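Local coordinates for endoglucanase, glycoside hydrolase family 5 protein (Cytophaga hutchinsonii, PDB 5IHS) that probably hydrolyses internal beta-1,4-glucosidic bonds of cellulose chains, serving a bacterium that lives on crystalline cellulose, at residues 58-63 with 100-105; 88-93 with 122-127; 203-208 with 240-245. All blocks are in the same frame, centred on the assembly; numbering follows the deposited sequence. Where two conformers were deposited one is given.

Interaction 1: 58-63 with 100-105; sequences FWSQWM and DTEKMK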
loop_
_atom_site.group_PDB
_atom_site.type_symbol
_atom_site.label_atom_id
_atom_site.label_comp_id
_atom_site.label_asym_id
_atom_site.label_seq_id
_atom_site.Cartn_x
_atom_site.Cartn_y
_atom_site.Cartn_z
ATOM N N PHE A 58 -7.581 5.710 -4.427
ATOM C CA PHE A 58 -7.145 5.974 -5.793
ATOM C C PHE A 58 -6.370 7.290 -5.810
ATOM O O PHE A 58 -6.397 8.053 -4.845
ATOM C CB PHE A 58 -8.421 6.049 -6.641
ATOM C CG PHE A 58 -8.252 6.146 -8.155
ATOM C CD1 PHE A 58 -8.260 5.003 -8.947
ATOM C CD2 PHE A 58 -8.275 7.379 -8.800
ATOM C CE1 PHE A 58 -8.204 5.096 -10.332
ATOM C CE2 PHE A 58 -8.233 7.467 -10.186
ATOM C CZ PHE A 58 -8.200 6.331 -10.946
ATOM N N TRP A 59 -5.688 7.559 -6.922
ATOM C CA TRP A 59 -4.975 8.815 -7.147
ATOM C C TRP A 59 -5.629 9.996 -6.437
ATOM O O TRP A 59 -6.775 10.351 -6.739
ATOM C CB TRP A 59 -4.971 9.132 -8.633
ATOM C CG TRP A 59 -4.230 8.185 -9.515
ATOM C CD1 TRP A 59 -4.684 7.022 -10.075
ATOM C CD2 TRP A 59 -2.908 8.375 -10.005
ATOM N NE1 TRP A 59 -3.710 6.479 -10.873
ATOM C CE2 TRP A 59 -2.602 7.289 -10.840
ATOM C CE3 TRP A 59 -1.949 9.371 -9.812
ATOM C CZ2 TRP A 59 -1.373 7.176 -11.493
ATOM C CZ3 TRP A 59 -0.738 9.264 -10.459
ATOM C CH2 TRP A 59 -0.458 8.177 -11.289
ATOM N N SER A 60 -4.889 10.654 -5.547
ATOM C CA SER A 60 -5.462 11.687 -4.698
ATOM C C SER A 60 -5.996 12.877 -5.485
ATOM O O SER A 60 -6.946 13.530 -5.034
ATOM C CB SER A 60 -4.415 12.166 -3.698
ATOM O OG SER A 60 -3.246 12.660 -4.327
ATOM N N GLN A 61 -5.394 13.200 -6.632
ATOM C CA GLN A 61 -5.855 14.378 -7.362
ATOM C C GLN A 61 -7.138 14.122 -8.146
ATOM O O GLN A 61 -7.793 15.081 -8.574
ATOM C CB GLN A 61 -4.744 14.967 -8.252
ATOM C CG GLN A 61 -4.398 14.202 -9.524
ATOM C CD GLN A 61 -3.304 13.165 -9.320
ATOM O OE1 GLN A 61 -3.351 12.366 -8.374
ATOM N NE2 GLN A 61 -2.311 13.168 -10.207
ATOM N N TRP A 62 -7.525 12.859 -8.318
ATOM C CA TRP A 62 -8.687 12.505 -9.118
ATOM C C TRP A 62 -9.821 11.868 -8.325
ATOM O O TRP A 62 -10.968 11.915 -8.783
ATOM C CB TRP A 62 -8.268 11.585 -10.273
ATOM C CG TRP A 62 -7.313 12.259 -11.227
ATOM C CD1 TRP A 62 -7.355 13.553 -11.658
ATOM C CD2 TRP A 62 -6.160 11.673 -11.836
ATOM N NE1 TRP A 62 -6.300 13.806 -12.498
ATOM C CE2 TRP A 62 -5.554 12.668 -12.626
ATOM C CE3 TRP A 62 -5.579 10.404 -11.790
ATOM C CZ2 TRP A 62 -4.398 12.432 -13.363
ATOM C CZ3 TRP A 62 -4.431 10.172 -12.522
ATOM C CH2 TRP A 62 -3.856 11.180 -13.302
ATOM N N MET A 63 -9.541 11.310 -7.147
ATOM C CA MET A 63 -10.559 10.732 -6.273
ATOM C C MET A 63 -10.390 11.249 -4.852
ATOM O O MET A 63 -10.621 10.538 -3.872
ATOM C CB MET A 63 -10.529 9.207 -6.338
ATOM C CG MET A 63 -11.021 8.624 -7.647
ATOM S SD MET A 63 -12.811 8.693 -7.799
ATOM C CE MET A 63 -12.949 8.436 -9.570
ATOM N N ASP A 100 0.470 21.673 -1.415
ATOM C CA ASP A 100 -0.313 21.838 -0.192
ATOM C C ASP A 100 -1.620 21.058 -0.254
ATOM O O ASP A 100 -2.008 20.408 0.725
ATOM C CB ASP A 100 -0.584 23.319 0.056
ATOM C CG ASP A 100 0.685 24.102 0.326
ATOM O OD1 ASP A 100 1.601 23.537 0.958
ATOM O OD2 ASP A 100 0.766 25.282 -0.084
ATOM N N THR A 101 -2.309 21.102 -1.394
ATOM C CA THR A 101 -3.593 20.418 -1.510
ATOM C C THR A 101 -3.425 18.905 -1.406
ATOM O O THR A 101 -4.191 18.230 -0.711
ATOM C CB THR A 101 -4.258 20.800 -2.831
ATOM O OG1 THR A 101 -4.484 22.213 -2.846
ATOM C CG2 THR A 101 -5.584 20.078 -3.014
ATOM N N GLU A 102 -2.436 18.347 -2.097
ATOM C CA GLU A 102 -2.303 16.894 -2.094
ATOM C C GLU A 102 -1.766 16.391 -0.760
ATOM O O GLU A 102 -2.215 15.355 -0.261
ATOM C CB GLU A 102 -1.473 16.426 -3.288
ATOM C CG GLU A 102 -2.121 16.761 -4.644
ATOM C CD GLU A 102 -3.606 16.379 -4.725
ATOM O OE1 GLU A 102 -3.935 15.186 -4.555
ATOM O OE2 GLU A 102 -4.445 17.285 -4.932
ATOM N N LYS A 103 -0.827 17.117 -0.154
ATOM C CA LYS A 103 -0.346 16.733 1.166
ATOM C C LYS A 103 -1.468 16.797 2.194
ATOM O O LYS A 103 -1.539 15.953 3.091
ATOM C CB LYS A 103 0.818 17.644 1.555
ATOM C CG LYS A 103 1.408 17.442 2.934
ATOM C CD LYS A 103 2.457 18.537 3.199
ATOM C CE LYS A 103 2.837 18.672 4.671
ATOM N NZ LYS A 103 3.787 19.779 4.952
ATOM N N MET A 104 -2.363 17.785 2.075
ATOM C CA MET A 104 -3.486 17.884 3.002
ATOM C C MET A 104 -4.346 16.626 2.962
ATOM O O MET A 104 -4.764 16.116 4.010
ATOM C CB MET A 104 -4.331 19.116 2.655
ATOM C CG MET A 104 -5.576 19.287 3.512
ATOM S SD MET A 104 -6.773 20.452 2.830
ATOM C CE MET A 104 -7.352 19.531 1.393
ATOM N N LYS A 105 -4.642 16.123 1.755
ATOM C CA LYS A 105 -5.463 14.922 1.618
ATOM C C LYS A 105 -4.790 13.729 2.278
ATOM O O LYS A 105 -5.450 12.922 2.950
ATOM C CB LYS A 105 -5.710 14.616 0.140
ATOM C CG LYS A 105 -6.549 15.631 -0.586
ATOM C CD LYS A 105 -6.504 15.381 -2.085
ATOM C CE LYS A 105 -7.241 16.441 -2.860
ATOM N NZ LYS A 105 -6.970 16.302 -4.299
#
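The flat carboxylate of Glu102 is met at its edges by Ser60 and by Lys105. Ser60 OG donates a hydrogen bond to the anti lone pair of Glu102 OE1, at 2.6 Å, while Lys105 NZ takes the syn lone pair of Glu102 OE2, 2.8 Å away, in a salt bridge within the helix, between residues three apart. This is a (beta/alpha)8 TIM barrel, and the contact fastens the loop that leaves the first barrel strand, 53-57, to helix 99-116. On the loop itself, the Trp62 ring carries Gln61 CG over one face near its rim, Trp62 CZ3 in turn lies 3.4 Å above the Trp59 plane, and Phe58 CD2 approaches the Trp59 ring at its edge. Trp59 CD1 lies over one face of the Phe58 ring, toward the rim. Outside the loop, Phe58 and Trp59 both meet the ring of Trp282. Glu102 bends at chi2 (-48°), which folds its carboxylate back toward Lys105, whereas Lys105 runs out extended beyond CG. Its ammonium therefore ties two groups together, the carboxylate and the backbone carbonyl of Ser60. Ser60 OG has a second partner, the backbone N of Gly89 on the neighbouring strand, so this hydroxyl links loop, strand and helix. The amide of Gln61 turns the other way, its NE2 bonding to Met92 O. Lys105 NZ reaches Ser60 O at 2.9 Å with a C=O...N angle of 128°, coming from above the carbonyl plane, 44° out of it.

Interaction 2: 88-93 with 122-127; sequences MGVEMD and IDYHSH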
loop_
_atom_site.group_PDB
_atom_site.type_symbol
_atom_site.label_atom_id
_atom_site.label_comp_id
_atom_site.label_asym_id
_atom_site.label_seq_id
_atom_site.Cartn_x
_atom_site.Cartn_y
_atom_site.Cartn_z
ATOM N N MET A 88 -0.905 9.310 -3.065
ATOM C CA MET A 88 -0.730 10.716 -3.404
ATOM C C MET A 88 -0.146 10.840 -4.808
ATOM O O MET A 88 1.015 10.492 -5.051
ATOM C CB MET A 88 0.188 11.405 -2.402
ATOM C CG MET A 88 0.167 12.912 -2.602
ATOM S SD MET A 88 1.307 13.864 -1.594
ATOM C CE MET A 88 2.868 13.293 -2.258
ATOM N N GLY A 89 -0.943 11.352 -5.743
ATOM C CA GLY A 89 -0.428 11.579 -7.082
ATOM C C GLY A 89 0.678 12.619 -7.066
ATOM O O GLY A 89 0.627 13.593 -6.318
ATOM N N VAL A 90 1.694 12.391 -7.892
ATOM C CA VAL A 90 2.894 13.220 -7.925
ATOM C C VAL A 90 2.965 14.025 -9.228
ATOM O O VAL A 90 2.975 15.257 -9.202
ATOM C CB VAL A 90 4.156 12.356 -7.699
ATOM C CG1 VAL A 90 5.419 13.171 -7.819
ATOM C CG2 VAL A 90 4.072 11.683 -6.339
ATOM N N GLU A 91 2.994 13.336 -10.370
ATOM C CA GLU A 91 2.892 13.925 -11.694
ATOM C C GLU A 91 1.413 14.179 -12.032
ATOM O O GLU A 91 0.508 13.830 -11.268
ATOM C CB GLU A 91 3.566 12.985 -12.707
ATOM C CG GLU A 91 5.061 12.650 -12.399
ATOM C CD GLU A 91 5.297 11.402 -11.526
ATOM O OE1 GLU A 91 4.695 10.321 -11.772
ATOM O OE2 GLU A 91 6.138 11.492 -10.599
ATOM N N MET A 92 1.170 14.812 -13.181
ATOM C CA MET A 92 -0.179 14.992 -13.724
ATOM C C MET A 92 -1.106 15.740 -12.761
ATOM O O MET A 92 -2.160 15.243 -12.355
ATOM C CB MET A 92 -0.783 13.649 -14.142
ATOM C CG MET A 92 -0.023 12.963 -15.268
ATOM S SD MET A 92 -0.542 11.260 -15.552
ATOM C CE MET A 92 -0.035 10.488 -14.018
ATOM N N ASP A 93 -0.716 16.973 -12.440
ATOM C CA ASP A 93 -1.518 17.859 -11.595
ATOM C C ASP A 93 -1.664 17.321 -10.176
ATOM O O ASP A 93 -2.687 17.529 -9.522
ATOM C CB ASP A 93 -2.894 18.146 -12.205
ATOM C CG ASP A 93 -2.813 18.996 -13.458
ATOM O OD1 ASP A 93 -2.050 19.986 -13.462
ATOM O OD2 ASP A 93 -3.516 18.668 -14.436
ATOM N N ILE A 122 1.689 5.838 3.473
ATOM C CA ILE A 122 1.876 7.107 2.783
ATOM C C ILE A 122 2.582 6.773 1.473
ATOM O O ILE A 122 3.785 6.516 1.469
ATOM C CB ILE A 122 2.693 8.092 3.626
ATOM C CG1 ILE A 122 1.979 8.416 4.941
ATOM C CG2 ILE A 122 2.988 9.369 2.830
ATOM C CD1 ILE A 122 2.814 9.220 5.902
ATOM N N ASP A 123 1.827 6.754 0.361
ATOM C CA ASP A 123 2.312 6.313 -0.949
ATOM C C ASP A 123 2.590 7.502 -1.867
ATOM O O ASP A 123 1.678 8.258 -2.237
ATOM C CB ASP A 123 1.277 5.362 -1.554
ATOM C CG ASP A 123 1.375 5.182 -3.066
ATOM O OD1 ASP A 123 2.480 5.203 -3.642
ATOM O OD2 ASP A 123 0.263 4.976 -3.661
ATOM N N TYR A 124 3.862 7.656 -2.235
ATOM C CA TYR A 124 4.312 8.619 -3.238
ATOM C C TYR A 124 4.009 7.986 -4.590
ATOM O O TYR A 124 4.777 7.172 -5.109
ATOM C CB TYR A 124 5.795 8.893 -3.031
ATOM C CG TYR A 124 6.319 10.168 -3.643
ATOM C CD1 TYR A 124 5.991 11.407 -3.091
ATOM C CD2 TYR A 124 7.150 10.154 -4.749
ATOM C CE1 TYR A 124 6.473 12.585 -3.629
ATOM C CE2 TYR A 124 7.642 11.337 -5.289
ATOM C CZ TYR A 124 7.293 12.547 -4.725
ATOM O OH TYR A 124 7.756 13.740 -5.232
ATOM N N HIS A 125 2.847 8.341 -5.140
ATOM C CA HIS A 125 2.237 7.572 -6.223
ATOM C C HIS A 125 2.758 8.082 -7.563
ATOM O O HIS A 125 2.081 8.778 -8.321
ATOM C CB HIS A 125 0.718 7.598 -6.114
ATOM C CG HIS A 125 0.059 6.465 -6.825
ATOM N ND1 HIS A 125 -0.051 5.209 -6.271
ATOM C CD2 HIS A 125 -0.515 6.401 -8.051
ATOM C CE1 HIS A 125 -0.686 4.423 -7.119
ATOM N NE2 HIS A 125 -0.972 5.116 -8.212
ATOM N N SER A 126 4.013 7.717 -7.820
ATOM C CA SER A 126 4.785 8.184 -8.959
ATOM C C SER A 126 5.304 7.023 -9.798
ATOM O O SER A 126 5.574 5.931 -9.288
ATOM C CB SER A 126 5.992 8.991 -8.467
ATOM O OG SER A 126 6.805 9.446 -9.536
ATOM N N HIS A 127 5.474 7.308 -11.096
ATOM C CA HIS A 127 6.158 6.445 -12.053
ATOM C C HIS A 127 7.535 6.972 -12.441
ATOM O O HIS A 127 8.189 6.382 -13.310
ATOM C CB HIS A 127 5.327 6.284 -13.337
ATOM C CG HIS A 127 4.037 5.547 -13.153
ATOM N ND1 HIS A 127 3.969 4.280 -12.622
ATOM C CD2 HIS A 127 2.761 5.905 -13.444
ATOM C CE1 HIS A 127 2.704 3.891 -12.594
ATOM N NE2 HIS A 127 1.951 4.852 -13.104
HETATM O O HOH W 1 2.328 10.484 -10.419
#
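In the beta-alpha-beta unit of strand 83-89, helix 99-116 and strand 119-125, the parallel strands end side by side at Met88 and Gly89 against Tyr124 and His125. These are the C-terminal ends of the second and third barrel strands, the end that carries the active site in TIM barrels. Met88 N donates to Asp123 O and Met88 O accepts from His125 N, at 2.9 and 2.8 Å. Beyond the pairing, Val90 stands across the Tyr124 ring at about a right angle, with its CG2 3.5 Å from the ring centroid and 2° off the normal, a CH-pi contact over the ring centre; CG1 reaches the phenolic end. Met88 CE comes to Tyr124 CD1 obliquely, on the side of the sheet that faces helices 99-116 and 133-147. With CG anti to the backbone N (chi1 -160°), the Tyr124 ring lies in that layer. His125 points the other way, into the barrel, where its ring meets Trp282 and Trp59. Its ND1 donates to the syn lone pair of Asp123 OD2 at 2.6 Å, which fixes the rotation of the imidazole. A water accepts from Glu91 N and donates to His125 O, 2.7 Å away, bridging the loops. In one of two deposited conformers of Glu91, OE1 accepts from His127 N at 3.2 Å; the approach of OE2 to Ser126 OG is too short and remains doubtful. The chemistry implies a division of labour: apolar contacts secure the helix-facing side, while on the barrel side the bond to Asp123 sets the orientation of His125.

Interaction 3: 203-208 with 240-245; sequences TEAAAN and MGIALF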
loop_
_atom_site.group_PDB
_atom_site.type_symbol
_atom_site.label_atom_id
_atom_site.label_comp_id
_atom_site.label_asym_id
_atom_site.label_seq_id
_atom_site.Cartn_x
_atom_site.Cartn_y
_atom_site.Cartn_z
ATOM N N THR A 203 13.061 -9.738 -7.731
ATOM C CA THR A 203 14.346 -10.440 -7.651
ATOM C C THR A 203 15.533 -9.506 -7.877
ATOM O O THR A 203 16.635 -9.793 -7.397
ATOM C CB THR A 203 14.438 -11.602 -8.635
ATOM O OG1 THR A 203 14.238 -11.130 -9.975
ATOM C CG2 THR A 203 13.450 -12.698 -8.292
ATOM N N GLU A 204 15.356 -8.410 -8.621
ATOM C CA GLU A 204 16.479 -7.498 -8.833
ATOM C C GLU A 204 16.829 -6.764 -7.545
ATOM O O GLU A 204 18.011 -6.558 -7.234
ATOM C CB GLU A 204 16.171 -6.512 -9.962
ATOM C CG GLU A 204 15.941 -7.193 -11.285
ATOM C CD GLU A 204 15.603 -6.258 -12.432
ATOM O OE1 GLU A 204 15.221 -5.085 -12.184
ATOM O OE2 GLU A 204 15.715 -6.721 -13.588
ATOM N N ALA A 205 15.810 -6.370 -6.777
ATOM C CA ALA A 205 16.047 -5.790 -5.461
ATOM C C ALA A 205 16.648 -6.829 -4.523
ATOM O O ALA A 205 17.548 -6.515 -3.736
ATOM C CB ALA A 205 14.735 -5.227 -4.903
ATOM N N ALA A 206 16.173 -8.074 -4.602
ATOM C CA ALA A 206 16.686 -9.117 -3.721
ATOM C C ALA A 206 18.163 -9.381 -3.976
ATOM O O ALA A 206 18.896 -9.754 -3.049
ATOM C CB ALA A 206 15.877 -10.397 -3.897
ATOM N N ALA A 207 18.613 -9.197 -5.224
ATOM C CA ALA A 207 20.014 -9.405 -5.573
ATOM C C ALA A 207 20.907 -8.263 -5.114
ATOM O O ALA A 207 22.118 -8.459 -4.969
ATOM C CB ALA A 207 20.156 -9.576 -7.085
ATOM N N ASN A 208 20.352 -7.073 -4.907
ATOM C CA ASN A 208 21.121 -5.918 -4.456
ATOM C C ASN A 208 20.263 -5.109 -3.502
ATOM O O ASN A 208 19.850 -3.978 -3.809
ATOM C CB ASN A 208 21.580 -5.067 -5.634
ATOM C CG ASN A 208 22.439 -3.896 -5.198
ATOM O OD1 ASN A 208 23.041 -3.902 -4.112
ATOM N ND2 ASN A 208 22.493 -2.878 -6.037
ATOM N N MET A 240 15.914 -15.302 -1.612
ATOM C CA MET A 240 17.097 -14.468 -1.525
ATOM C C MET A 240 17.092 -13.605 -0.266
ATOM O O MET A 240 18.062 -12.873 -0.027
ATOM C CB MET A 240 17.210 -13.612 -2.809
ATOM C CG MET A 240 17.360 -14.423 -4.163
ATOM S SD MET A 240 16.931 -13.609 -5.769
ATOM C CE MET A 240 18.343 -12.538 -5.941
ATOM N N GLY A 241 16.017 -13.657 0.527
ATOM C CA GLY A 241 16.012 -13.143 1.887
ATOM C C GLY A 241 15.305 -11.827 2.146
ATOM O O GLY A 241 15.389 -11.321 3.275
ATOM N N ILE A 242 14.611 -11.251 1.159
ATOM C CA ILE A 242 13.936 -9.972 1.375
ATOM C C ILE A 242 12.472 -10.179 1.759
ATOM O O ILE A 242 11.913 -11.271 1.606
ATOM C CB ILE A 242 14.083 -8.994 0.184
ATOM C CG1 ILE A 242 13.460 -9.555 -1.096
ATOM C CG2 ILE A 242 15.547 -8.612 -0.030
ATOM C CD1 ILE A 242 13.272 -8.503 -2.209
ATOM N N ALA A 243 11.852 -9.115 2.262
ATOM C CA ALA A 243 10.446 -9.098 2.628
ATOM C C ALA A 243 9.668 -8.259 1.626
ATOM O O ALA A 243 10.093 -7.158 1.253
ATOM C CB ALA A 243 10.266 -8.510 4.035
ATOM N N LEU A 244 8.525 -8.779 1.198
ATOM C CA LEU A 244 7.668 -8.145 0.208
ATOM C C LEU A 244 6.405 -7.611 0.870
ATOM O O LEU A 244 5.919 -8.170 1.858
ATOM C CB LEU A 244 7.252 -9.165 -0.852
ATOM C CG LEU A 244 8.408 -9.912 -1.527
ATOM C CD1 LEU A 244 7.882 -10.892 -2.551
ATOM C CD2 LEU A 244 9.393 -8.937 -2.172
ATOM N N PHE A 245 5.845 -6.551 0.285
ATOM C CA PHE A 245 4.557 -5.992 0.698
ATOM C C PHE A 245 3.767 -5.705 -0.576
ATOM O O PHE A 245 4.248 -4.979 -1.455
ATOM C CB PHE A 245 4.806 -4.708 1.509
ATOM C CG PHE A 245 3.626 -4.204 2.334
ATOM C CD1 PHE A 245 2.343 -4.057 1.826
ATOM C CD2 PHE A 245 3.836 -3.822 3.653
ATOM C CE1 PHE A 245 1.306 -3.575 2.610
ATOM C CE2 PHE A 245 2.794 -3.337 4.437
ATOM C CZ PHE A 245 1.542 -3.207 3.904
HETATM O O HOH W 2 18.728 -10.337 -0.442
#
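Met240 and Ile242 reach toward Ala206 from the same connecting segment, and the methyl of that alanine, on the short helix 202-207, is held between them. Ala206 CB lies 3.6 Å from Met240 CB and equally far from Ile242 CD1. The two larger side chains then diverge. Met240 leaves the backbone with its CG anti to the carbonyl carbon (chi1 -61°) and bends at its last torsion, which lays the thioether alongside the helix and brings CE over its final turn: CE is 3.5 Å from Thr203 O and 3.7 Å from Ala207 CB. Ile242 has CG1 set between the backbone N and the carbonyl carbon (chi1 62°), and this leads its CD1 end across to the methyl and alpha carbon of Ala206, while CG2 stays near that same alpha carbon, 3.9 Å away. The place in the TIM barrel is the alpha-to-beta turn between helix 228-239 and the seventh strand, 244-249. Gly241, with a positive phi of 105°, ends that helix in a Schellman motif, so the chain can turn sharply between the two residues that touch Ala206. Ile242 also packs on Tyr217 of the adjacent strand and on Ala237 of the preceding helix. A water donates to both Ala206 O and Met240 O, each at 2.7 Å. The side-chain contacts are thus apolar, though the Met240 methyl also rests on backbone Thr203 O and Ala207 N, and shape rather than charge sets the fit; the water supplies the protons that two carbonyl acceptors cannot give each other.

Read from the N terminus, interaction 1 closes a loop from the segment just after the first barrel strand, 53-57, across strand 83-89 to helix 99-116. Interaction 2 opens inside that loop, at 88-93, and closes beyond it at 122-127, so the two cross along the chain; they also touch in space, with centres 9 Å apart. Together they tie the loop after the first strand to the second and third strands and the helix between them. Interaction 3 follows in series, closing a loop from helix 202-207, by way of strand 215-221 and helix 228-239, to the approach of strand 244-249. Its centre lies about 30 Å from that of interaction 1, on the opposite side of the chain's centre.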